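Local structure of ABC transporter substrate binding protein (Ribose) (Agrobacterium vitis, 5DKV) at residues Q63-P66 against V71-V74; S152-I157 against S184-H189; S209-V214 against P219-V224; D261-G266 against S310-P315. The protein probably serves as the periplasmic sugar-binding component of an ABC transporter and is captured here holding alpha-D-tagatopyranose. All blocks are in the same frame, centred on the assembly; numbering follows the deposited sequence.

Contact 1 of 4, residues Q63-P66 against V71-V74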
loop_
_atom_site.group_PDB
_atom_site.type_symbol
_atom_site.label_atom_id
_atom_site.label_comp_id
_atom_site.label_asym_id
_atom_site.label_seq_id
_atom_site.Cartn_x
_atom_site.Cartn_y
_atom_site.Cartn_z
ATOM N N GLN A 63 -1.818 15.216 8.212
ATOM C CA GLN A 63 -1.316 14.847 9.540
ATOM C C GLN A 63 -1.399 13.348 9.689
ATOM O O GLN A 63 -2.397 12.739 9.325
ATOM C CB GLN A 63 -2.096 15.537 10.657
ATOM C CG GLN A 63 -1.364 15.497 11.959
ATOM C CD GLN A 63 -2.107 16.212 13.073
ATOM O OE1 GLN A 63 -2.887 17.130 12.826
ATOM N NE2 GLN A 63 -1.862 15.791 14.314
ATOM N N GLY A 64 -0.330 12.761 10.200
ATOM C CA GLY A 64 -0.280 11.328 10.410
ATOM C C GLY A 64 0.514 10.955 11.641
ATOM O O GLY A 64 1.204 11.798 12.250
ATOM N N ALA A 65 0.411 9.684 12.017
ATOM C CA ALA A 65 1.231 9.117 13.083
ATOM C C ALA A 65 2.501 8.476 12.514
ATOM O O ALA A 65 2.567 8.181 11.315
ATOM C CB ALA A 65 0.427 8.089 13.860
ATOM N N PRO A 66 3.520 8.264 13.368
ATOM C CA PRO A 66 4.801 7.709 12.918
ATOM C C PRO A 66 4.830 6.190 12.863
ATOM O O PRO A 66 5.874 5.648 12.499
ATOM C CB PRO A 66 5.786 8.224 13.968
ATOM C CG PRO A 66 4.967 8.319 15.209
ATOM C CD PRO A 66 3.575 8.698 14.778
ATOM N N VAL A 71 -3.902 2.829 17.514
ATOM C CA VAL A 71 -3.832 3.510 18.795
ATOM C C VAL A 71 -3.288 4.932 18.606
ATOM O O VAL A 71 -3.774 5.873 19.247
ATOM C CB VAL A 71 -2.967 2.716 19.790
ATOM C CG1 VAL A 71 -2.776 3.457 21.128
ATOM C CG2 VAL A 71 -3.579 1.321 20.056
ATOM N N THR A 72 -2.303 5.101 17.723
ATOM C CA THR A 72 -1.751 6.439 17.475
ATOM C C THR A 72 -2.476 7.171 16.335
ATOM O O THR A 72 -2.515 8.409 16.320
ATOM C CB THR A 72 -0.254 6.388 17.146
ATOM O OG1 THR A 72 -0.050 5.499 16.068
ATOM C CG2 THR A 72 0.553 5.901 18.349
ATOM N N GLN A 73 -3.084 6.445 15.401
ATOM C CA GLN A 73 -3.797 7.134 14.323
ATOM C C GLN A 73 -5.084 7.818 14.817
ATOM O O GLN A 73 -5.425 8.908 14.345
ATOM C CB GLN A 73 -4.122 6.175 13.179
ATOM C CG GLN A 73 -4.674 6.898 11.937
ATOM C CD GLN A 73 -5.027 5.928 10.836
ATOM O OE1 GLN A 73 -5.709 4.939 11.069
ATOM N NE2 GLN A 73 -4.511 6.180 9.646
ATOM N N VAL A 74 -5.805 7.217 15.759
ATOM C CA VAL A 74 -7.085 7.798 16.148
ATOM C C VAL A 74 -6.935 9.187 16.807
ATOM O O VAL A 74 -7.714 10.098 16.489
ATOM C CB VAL A 74 -7.892 6.820 17.059
ATOM C CG1 VAL A 74 -9.100 7.511 17.748
ATOM C CG2 VAL A 74 -8.371 5.642 16.213
#
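The methyl group of A65 and the side chain of T72 meet in a contact of very few atoms. The touch is van der Waals: A65 CB points at the helix and lies 3.4 Å from T72 OG1 and 3.8 Å from T72 CB. Behind this, the backbone nitrogen Q73 N stands 4.2 Å from A65 CB, so the methyl rests on the first turn of helix 70-81 where the backbone itself passes close.

The same hydroxyl has its polar partners elsewhere. T72 OG1 sits between its own backbone N and carbonyl carbon (chi1 54°), a rotation that places the hydroxyl over the A65 methyl and also within hydrogen-bonding reach of two acceptors of the preceding loop, D67 OD1 and N69 O, which must share its one proton. Q73 departs in another direction on a straight chain, and its amide is held at both ends: OE1 by T93, NE2 by the carbonyls of A91 and P34.

Backbone pairing forms a third group. A65 is hydrogen-bonded through its backbone to T37, which continues beyond strand 59-62 the alignment with the neighbouring strand 29-33, as expected of a strand-to-helix connection in a Rossmann-like lobe. Because T72 OG1 already has its polar partners within the loop, what it offers A65 is shape and dispersion, and the direction of the hydroxyl is probably set by the loop, not by the alanine.

Contact 2 of 4, residues S152-I157 against S184-H189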
loop_
_atom_site.group_PDB
_atom_site.type_symbol
_atom_site.label_atom_id
_atom_site.label_comp_id
_atom_site.label_asym_id
_atom_site.label_seq_id
_atom_site.Cartn_x
_atom_site.Cartn_y
_atom_site.Cartn_z
ATOM N N SER A 152 5.330 -13.406 -11.072
ATOM C CA SER A 152 6.680 -12.863 -11.232
ATOM C C SER A 152 7.714 -13.728 -10.507
ATOM O O SER A 152 8.761 -14.053 -11.063
ATOM C CB SER A 152 6.754 -11.423 -10.721
ATOM O OG SER A 152 5.860 -10.576 -11.438
ATOM N N LEU A 153 7.419 -14.091 -9.264
ATOM C CA LEU A 153 8.330 -14.925 -8.488
ATOM C C LEU A 153 8.420 -16.309 -9.084
ATOM O O LEU A 153 9.501 -16.894 -9.116
ATOM C CB LEU A 153 7.902 -14.998 -7.014
ATOM C CG LEU A 153 8.882 -15.678 -6.055
ATOM C CD1 LEU A 153 10.212 -14.951 -6.037
ATOM C CD2 LEU A 153 8.296 -15.756 -4.650
ATOM N N ALA A 154 7.303 -16.853 -9.567
ATOM C CA ALA A 154 7.349 -18.179 -10.166
ATOM C C ALA A 154 8.274 -18.161 -11.374
ATOM O O ALA A 154 9.008 -19.117 -11.631
ATOM C CB ALA A 154 5.941 -18.644 -10.566
ATOM N N LEU A 155 8.222 -17.070 -12.131
ATOM C CA LEU A 155 9.098 -16.920 -13.299
ATOM C C LEU A 155 10.559 -16.882 -12.862
ATOM O O LEU A 155 11.435 -17.543 -13.447
ATOM C CB LEU A 155 8.742 -15.645 -14.073
ATOM C CG LEU A 155 9.541 -15.342 -15.332
ATOM C CD1 LEU A 155 9.219 -16.368 -16.397
ATOM C CD2 LEU A 155 9.214 -13.930 -15.815
ATOM N N ALA A 156 10.819 -16.113 -11.816
ATOM C CA ALA A 156 12.179 -15.892 -11.352
ATOM C C ALA A 156 12.833 -17.190 -10.863
ATOM O O ALA A 156 14.036 -17.379 -11.064
ATOM C CB ALA A 156 12.188 -14.852 -10.252
ATOM N N ILE A 157 12.044 -18.086 -10.263
ATOM C CA ILE A 157 12.581 -19.328 -9.692
ATOM C C ILE A 157 12.409 -20.524 -10.637
ATOM O O ILE A 157 12.692 -21.661 -10.267
ATOM C CB ILE A 157 11.940 -19.654 -8.315
ATOM C CG1 ILE A 157 10.453 -20.024 -8.444
ATOM C CG2 ILE A 157 12.179 -18.487 -7.350
ATOM C CD1 ILE A 157 9.789 -20.376 -7.103
ATOM N N SER A 184 -3.291 -17.967 -3.663
ATOM C CA SER A 184 -4.232 -18.568 -4.601
ATOM C C SER A 184 -3.570 -18.800 -5.970
ATOM O O SER A 184 -3.799 -19.830 -6.627
ATOM C CB SER A 184 -5.506 -17.716 -4.725
ATOM O OG SER A 184 -5.251 -16.419 -5.213
ATOM N N GLU A 185 -2.744 -17.861 -6.411
ATOM C CA GLU A 185 -2.006 -18.049 -7.661
ATOM C C GLU A 185 -0.993 -19.187 -7.513
ATOM O O GLU A 185 -0.925 -20.068 -8.364
ATOM C CB GLU A 185 -1.320 -16.734 -8.083
ATOM C CG GLU A 185 -0.339 -16.835 -9.279
ATOM C CD GLU A 185 -0.975 -17.232 -10.618
ATOM O OE1 GLU A 185 -0.374 -18.086 -11.335
ATOM O OE2 GLU A 185 -2.040 -16.671 -10.975
ATOM N N MET A 186 -0.226 -19.198 -6.421
ATOM C CA MET A 186 0.798 -20.233 -6.268
ATOM C C MET A 186 0.162 -21.620 -6.185
ATOM O O MET A 186 0.790 -22.616 -6.555
ATOM C CB MET A 186 1.675 -19.985 -5.026
ATOM C CG MET A 186 2.734 -18.882 -5.165
ATOM S SD MET A 186 3.653 -19.104 -6.709
ATOM C CE MET A 186 5.121 -18.136 -6.414
ATOM N N ALA A 187 -1.077 -21.717 -5.717
ATOM C CA ALA A 187 -1.745 -23.036 -5.666
ATOM C C ALA A 187 -1.859 -23.683 -7.045
ATOM O O ALA A 187 -2.079 -24.898 -7.155
ATOM C CB ALA A 187 -3.129 -22.908 -5.029
ATOM N N LYS A 188 -1.701 -22.882 -8.092
ATOM C CA LYS A 188 -1.782 -23.381 -9.455
ATOM C C LYS A 188 -0.423 -23.869 -9.952
ATOM O O LYS A 188 -0.302 -24.305 -11.090
ATOM C CB LYS A 188 -2.295 -22.299 -10.399
ATOM C CG LYS A 188 -3.693 -21.814 -10.089
ATOM C CD LYS A 188 -4.080 -20.710 -11.051
ATOM C CE LYS A 188 -5.474 -20.196 -10.778
ATOM N NZ LYS A 188 -5.856 -19.096 -11.708
ATOM N N HIS A 189 0.598 -23.758 -9.105
ATOM C CA HIS A 189 1.955 -24.118 -9.491
ATOM C C HIS A 189 2.453 -25.296 -8.647
ATOM O O HIS A 189 2.988 -25.093 -7.574
ATOM C CB HIS A 189 2.881 -22.909 -9.310
ATOM C CG HIS A 189 2.516 -21.734 -10.169
ATOM N ND1 HIS A 189 3.245 -21.364 -11.281
ATOM C CD2 HIS A 189 1.502 -20.844 -10.071
ATOM C CE1 HIS A 189 2.690 -20.297 -11.834
ATOM N NE2 HIS A 189 1.628 -19.967 -11.121
#
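M186 and H189 approach A154 from the opposing helix end, and the close part of the contact centres on one small residue. The methionine methyl, M186 CE, lies 4.0 Å from A154 N and 4.2 Å from L153 CB. It gets there because the chain folds back at its second torsion (chi2 -48°), carrying the thioether toward helix 142-156 although the side chain sets out along the interface. A154 CB meets the imidazole obliquely, 3.9 Å from H189 CE1. I192 of strand 192-199 touches both A154 and M186 on the sheet side.

Helices 142-156 and 173-186 thus pack on a common side of the parallel sheet, the second of them belonging to the beta-alpha-beta crossover that joins the adjacent strands 161-167 and 192-199. The chain leaves that helix through a type I turn from M186 to H189, which brings the imidazole back beside the helix it has just left.

Toward solvent the contact changes from apolar to charged and opens out. H189 NE2 donates to E185 OE1 over 2.8 Å at 164°, reaching the carboxylate oxygen at its anti lone pair with the acceptor almost in the ring plane. D159 holds H189 ND1, and a ring gripped by carboxylates at both nitrogens is probably biased toward the protonated form. E185 OE2 makes a salt bridge with R151.

Contact 3 of 4, residues S209-V214 against P219-V224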
loop_
_atom_site.group_PDB
_atom_site.type_symbol
_atom_site.label_atom_id
_atom_site.label_comp_id
_atom_site.label_asym_id
_atom_site.label_seq_id
_atom_site.Cartn_x
_atom_site.Cartn_y
_atom_site.Cartn_z
ATOM N N SER A 209 15.825 -10.485 9.555
ATOM C CA SER A 209 16.193 -11.546 10.499
ATOM C C SER A 209 15.362 -12.807 10.224
ATOM O O SER A 209 15.831 -13.944 10.406
ATOM C CB SER A 209 16.027 -11.078 11.951
ATOM O OG SER A 209 14.674 -10.927 12.325
ATOM N N GLN A 210 14.119 -12.620 9.790
ATOM C CA GLN A 210 13.261 -13.760 9.470
ATOM C C GLN A 210 13.737 -14.491 8.198
ATOM O O GLN A 210 13.683 -15.727 8.132
ATOM C CB GLN A 210 11.820 -13.293 9.331
ATOM C CG GLN A 210 11.253 -12.921 10.670
ATOM C CD GLN A 210 9.894 -12.289 10.628
ATOM O OE1 GLN A 210 9.611 -11.405 9.824
ATOM N NE2 GLN A 210 9.049 -12.703 11.556
ATOM N N LEU A 211 14.229 -13.737 7.217
ATOM C CA LEU A 211 14.841 -14.332 6.030
ATOM C C LEU A 211 15.986 -15.218 6.477
ATOM O O LEU A 211 16.109 -16.358 6.027
ATOM C CB LEU A 211 15.315 -13.250 5.047
ATOM C CG LEU A 211 16.013 -13.672 3.746
ATOM C CD1 LEU A 211 17.446 -14.086 3.978
ATOM C CD2 LEU A 211 15.243 -14.749 2.953
ATOM N N GLN A 212 16.824 -14.698 7.371
ATOM C CA GLN A 212 17.959 -15.463 7.859
ATOM C C GLN A 212 17.519 -16.757 8.526
ATOM O O GLN A 212 18.138 -17.804 8.318
ATOM C CB GLN A 212 18.785 -14.633 8.834
ATOM C CG GLN A 212 19.301 -13.326 8.260
ATOM C CD GLN A 212 20.471 -13.521 7.370
ATOM O OE1 GLN A 212 20.958 -14.642 7.209
ATOM N NE2 GLN A 212 20.956 -12.428 6.788
ATOM N N ALA A 213 16.457 -16.711 9.327
ATOM C CA ALA A 213 15.957 -17.923 9.973
ATOM C C ALA A 213 15.432 -18.946 8.948
ATOM O O ALA A 213 15.719 -20.141 9.028
ATOM C CB ALA A 213 14.876 -17.573 10.954
ATOM N N VAL A 214 14.642 -18.475 7.997
ATOM C CA VAL A 214 14.060 -19.369 7.011
ATOM C C VAL A 214 15.170 -19.998 6.170
ATOM O O VAL A 214 15.162 -21.213 5.927
ATOM C CB VAL A 214 13.020 -18.621 6.127
ATOM C CG1 VAL A 214 12.466 -19.537 5.034
ATOM C CG2 VAL A 214 11.877 -18.118 7.007
ATOM N N PRO A 219 18.273 -24.304 3.381
ATOM C CA PRO A 219 19.369 -23.872 2.501
ATOM C C PRO A 219 18.988 -23.899 1.034
ATOM O O PRO A 219 19.655 -23.244 0.246
ATOM C CB PRO A 219 20.498 -24.873 2.797
ATOM C CG PRO A 219 19.924 -25.900 3.691
ATOM C CD PRO A 219 18.711 -25.337 4.333
ATOM N N ASP A 220 17.915 -24.608 0.692
ATOM C CA ASP A 220 17.442 -24.692 -0.684
ATOM C C ASP A 220 16.351 -23.646 -1.012
ATOM O O ASP A 220 15.731 -23.730 -2.072
ATOM C CB ASP A 220 16.919 -26.113 -0.972
ATOM C CG ASP A 220 15.819 -26.568 0.006
ATOM O OD1 ASP A 220 15.640 -25.952 1.078
ATOM O OD2 ASP A 220 15.135 -27.571 -0.292
ATOM N N LEU A 221 16.123 -22.696 -0.102
ATOM C CA LEU A 221 15.124 -21.635 -0.304
ATOM C C LEU A 221 15.337 -20.979 -1.662
ATOM O O LEU A 221 16.442 -20.562 -1.990
ATOM C CB LEU A 221 15.202 -20.590 0.806
ATOM C CG LEU A 221 14.224 -19.408 0.686
ATOM C CD1 LEU A 221 12.779 -19.857 0.936
ATOM C CD2 LEU A 221 14.590 -18.263 1.612
ATOM N N ALA A 222 14.270 -20.905 -2.457
ATOM C CA ALA A 222 14.347 -20.365 -3.802
ATOM C C ALA A 222 13.965 -18.887 -3.919
ATOM O O ALA A 222 14.543 -18.181 -4.736
ATOM C CB ALA A 222 13.458 -21.209 -4.735
ATOM N N GLY A 223 13.003 -18.417 -3.134
ATOM C CA GLY A 223 12.597 -17.022 -3.245
ATOM C C GLY A 223 11.685 -16.541 -2.139
ATOM O O GLY A 223 11.242 -17.309 -1.283
ATOM N N VAL A 224 11.421 -15.235 -2.161
ATOM C CA VAL A 224 10.604 -14.581 -1.151
ATOM C C VAL A 224 9.856 -13.439 -1.795
ATOM O O VAL A 224 10.384 -12.756 -2.669
ATOM C CB VAL A 224 11.471 -14.078 0.015
ATOM C CG1 VAL A 224 12.554 -13.172 -0.476
ATOM C CG2 VAL A 224 10.646 -13.373 1.070
#
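L221, just ahead of G223 and V224 in strand 223-226, reaches onto L211 and V214 of helix 204-217. The helix and strand are successive elements of the alternating beta-alpha architecture of a Rossmann-like lobe: strand 192-199 runs into the helix, and the chain then returns to the sheet beyond strand 161-167, which lies between the two.

The second segment starts at P219, on the exposed turn just past the helix, where N218 closes the helix end by bonding V214 O. D220 follows, its carboxylate in a salt bridge with K162. At L221 the chain turns inward. Its CG is anti to the backbone N (chi1 179°), which extends the side chain straight at the helix and divides its two methyls between L211 and V214, three residues apart on the helix. CD2 of L221 meets L211 CD2 at 3.8 Å, and CD1 of L221 meets V214 CG1 at 4.1 Å; in both pairs the side chains cross at a slant. Y164 of strand 161-167 touches all three residues, so the aliphatic cluster has an aromatic floor.

At A222 the backbone joins the sheet, hydrogen-bonding to K162 on one flank and K249 on the other. G223 continues the pairing with K162. V224 then aims back at the helix and also leans on Y164, but it stands farther off than L221: the nearest approach is V224 CG1 to L211 CD2, 4.6 Å.

Contact 4 of 4, residues D261-G266 against S310-P315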
loop_
_atom_site.group_PDB
_atom_site.type_symbol
_atom_site.label_atom_id
_atom_site.label_comp_id
_atom_site.label_asym_id
_atom_site.label_seq_id
_atom_site.Cartn_x
_atom_site.Cartn_y
_atom_site.Cartn_z
ATOM N N ASP A 261 19.204 0.573 -7.358
ATOM C CA ASP A 261 20.417 -0.188 -7.078
ATOM C C ASP A 261 20.114 -1.670 -6.880
ATOM O O ASP A 261 20.875 -2.506 -7.341
ATOM C CB ASP A 261 21.134 0.352 -5.841
ATOM C CG ASP A 261 21.737 1.726 -6.066
ATOM O OD1 ASP A 261 21.679 2.228 -7.208
ATOM O OD2 ASP A 261 22.284 2.301 -5.101
ATOM N N ASN A 262 18.991 -2.008 -6.241
ATOM C CA ASN A 262 18.761 -3.425 -5.919
ATOM C C ASN A 262 18.353 -4.234 -7.160
ATOM O O ASN A 262 18.696 -5.404 -7.274
ATOM C CB ASN A 262 17.728 -3.557 -4.798
ATOM C CG ASN A 262 18.287 -3.138 -3.445
ATOM O OD1 ASN A 262 19.510 -3.093 -3.260
ATOM N ND2 ASN A 262 17.400 -2.832 -2.494
ATOM N N LEU A 263 17.656 -3.616 -8.111
ATOM C CA LEU A 263 17.439 -4.279 -9.392
ATOM C C LEU A 263 18.744 -4.426 -10.167
ATOM O O LEU A 263 19.023 -5.479 -10.731
ATOM C CB LEU A 263 16.416 -3.514 -10.233
ATOM C CG LEU A 263 14.972 -3.635 -9.754
ATOM C CD1 LEU A 263 14.120 -2.537 -10.404
ATOM C CD2 LEU A 263 14.413 -5.023 -10.050
ATOM N N LYS A 264 19.538 -3.357 -10.200
ATOM C CA LYS A 264 20.789 -3.361 -10.969
ATOM C C LYS A 264 21.745 -4.453 -10.518
ATOM O O LYS A 264 22.383 -5.115 -11.341
ATOM C CB LYS A 264 21.485 -1.995 -10.860
ATOM C CG LYS A 264 21.407 -1.140 -12.114
ATOM C CD LYS A 264 20.558 0.132 -11.927
ATOM C CE LYS A 264 19.094 -0.051 -12.324
ATOM N NZ LYS A 264 19.019 -0.660 -13.702
ATOM N N SER A 265 21.827 -4.653 -9.208
ATOM C CA SER A 265 22.782 -5.587 -8.623
ATOM C C SER A 265 22.280 -7.026 -8.627
ATOM O O SER A 265 23.017 -7.948 -8.297
ATOM C CB SER A 265 23.088 -5.186 -7.189
ATOM O OG SER A 265 21.986 -5.545 -6.370
ATOM N N GLY A 266 21.010 -7.216 -8.949
ATOM C CA GLY A 266 20.447 -8.553 -9.008
ATOM C C GLY A 266 19.828 -8.994 -7.689
ATOM O O GLY A 266 19.305 -10.108 -7.589
ATOM N N SER A 310 15.736 -4.084 -16.558
ATOM C CA SER A 310 15.844 -3.477 -17.873
ATOM C C SER A 310 15.038 -2.213 -17.979
ATOM O O SER A 310 15.538 -1.214 -18.484
ATOM C CB SER A 310 15.386 -4.443 -18.959
ATOM O OG SER A 310 16.271 -5.533 -19.005
ATOM N N ASN A 311 13.794 -2.257 -17.510
ATOM C CA ASN A 311 12.882 -1.146 -17.800
ATOM C C ASN A 311 12.926 -0.051 -16.758
ATOM O O ASN A 311 12.268 0.969 -16.921
ATOM C CB ASN A 311 11.431 -1.648 -17.985
ATOM C CG ASN A 311 10.735 -2.040 -16.681
ATOM O OD1 ASN A 311 11.325 -2.077 -15.604
ATOM N ND2 ASN A 311 9.471 -2.382 -16.803
ATOM N N VAL A 312 13.742 -0.225 -15.723
ATOM C CA VAL A 312 13.802 0.770 -14.658
ATOM C C VAL A 312 14.413 2.061 -15.212
ATOM O O VAL A 312 14.317 3.109 -14.583
ATOM C CB VAL A 312 14.602 0.246 -13.441
ATOM C CG1 VAL A 312 16.045 0.001 -13.819
ATOM C CG2 VAL A 312 14.507 1.197 -12.243
ATOM N N THR A 313 15.020 1.983 -16.398
ATOM C CA THR A 313 15.529 3.183 -17.086
ATOM C C THR A 313 14.601 3.638 -18.235
ATOM O O THR A 313 14.897 4.592 -18.961
ATOM C CB THR A 313 17.004 2.942 -17.592
ATOM O OG1 THR A 313 17.147 1.664 -18.238
ATOM C CG2 THR A 313 17.960 2.979 -16.421
ATOM N N ASP A 314 13.464 2.981 -18.406
ATOM C CA ASP A 314 12.454 3.501 -19.297
ATOM C C ASP A 314 11.828 4.723 -18.600
ATOM O O ASP A 314 11.465 4.642 -17.426
ATOM C CB ASP A 314 11.389 2.451 -19.597
ATOM C CG ASP A 314 10.527 2.832 -20.770
ATOM O OD1 ASP A 314 9.309 2.540 -20.755
ATOM O OD2 ASP A 314 11.082 3.420 -21.714
ATOM N N PRO A 315 11.727 5.864 -19.295
ATOM C CA PRO A 315 11.212 7.037 -18.560
ATOM C C PRO A 315 9.798 6.910 -18.045
ATOM O O PRO A 315 9.503 7.384 -16.942
ATOM C CB PRO A 315 11.281 8.168 -19.603
ATOM C CG PRO A 315 11.670 7.503 -20.932
ATOM C CD PRO A 315 12.348 6.226 -20.575
#
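The turn that presents V312 to L263 is drawn tight by a backbone bond from D314 N to N311 O, 2.8 Å long. Its other supports come from N311, whose side chain bonds back to N308 N and V306 O. In terms of the fold, this loop leaves strand 299-307 and packs on the end of helix 259-264, the helix of the beta-alpha-beta crossover between the adjacent parallel strands 249-253 and 270-273; strand 299-307 runs antiparallel beside the latter.

G266 is the first residue to leave helical backbone angles, with positive phi, and G266 N bonds to L263 O. K309 reaches across to K264 O, tying the helix end to the loop just before S310.

Side chains carry the rest. K264 was modelled in two conformers, one of which comes improbably near V312, so its course there is doubtful. The sounder contact is aliphatic. L263 extends toward the loop, and I307 of strand 299-307 touches both it and V312. V312 has CG1 between its backbone N and carbonyl carbon (chi1 64°), which turns CG2 toward the leucine: L263 CD1 lies 4.1 Å from V312 CB and 4.2 Å from V312 CG2.

In the fold
The four contacts follow in series along the chain, each closing before the next opens. Contact 1 belongs to the lobe with edge strand 59-62; the other three belong to the second lobe, their centres about 33 to 36 Å from that of contact 1. Contacts 2 and 3, centres about 17 Å apart, touch directly: I157 CG2 packs on A222 O at 3.5 Å, joining the end of helix 142-156 to the chain running into strand 223-226. Contact 4 does not touch them, its centre about 22 and 24 Å from theirs. Each lobe thus has its own packing contacts, loop to helix in contacts 1 and 4, helix end to helix end in contact 2 and helix to strand in contact 3, consistent with two units that enclose the sugar between them.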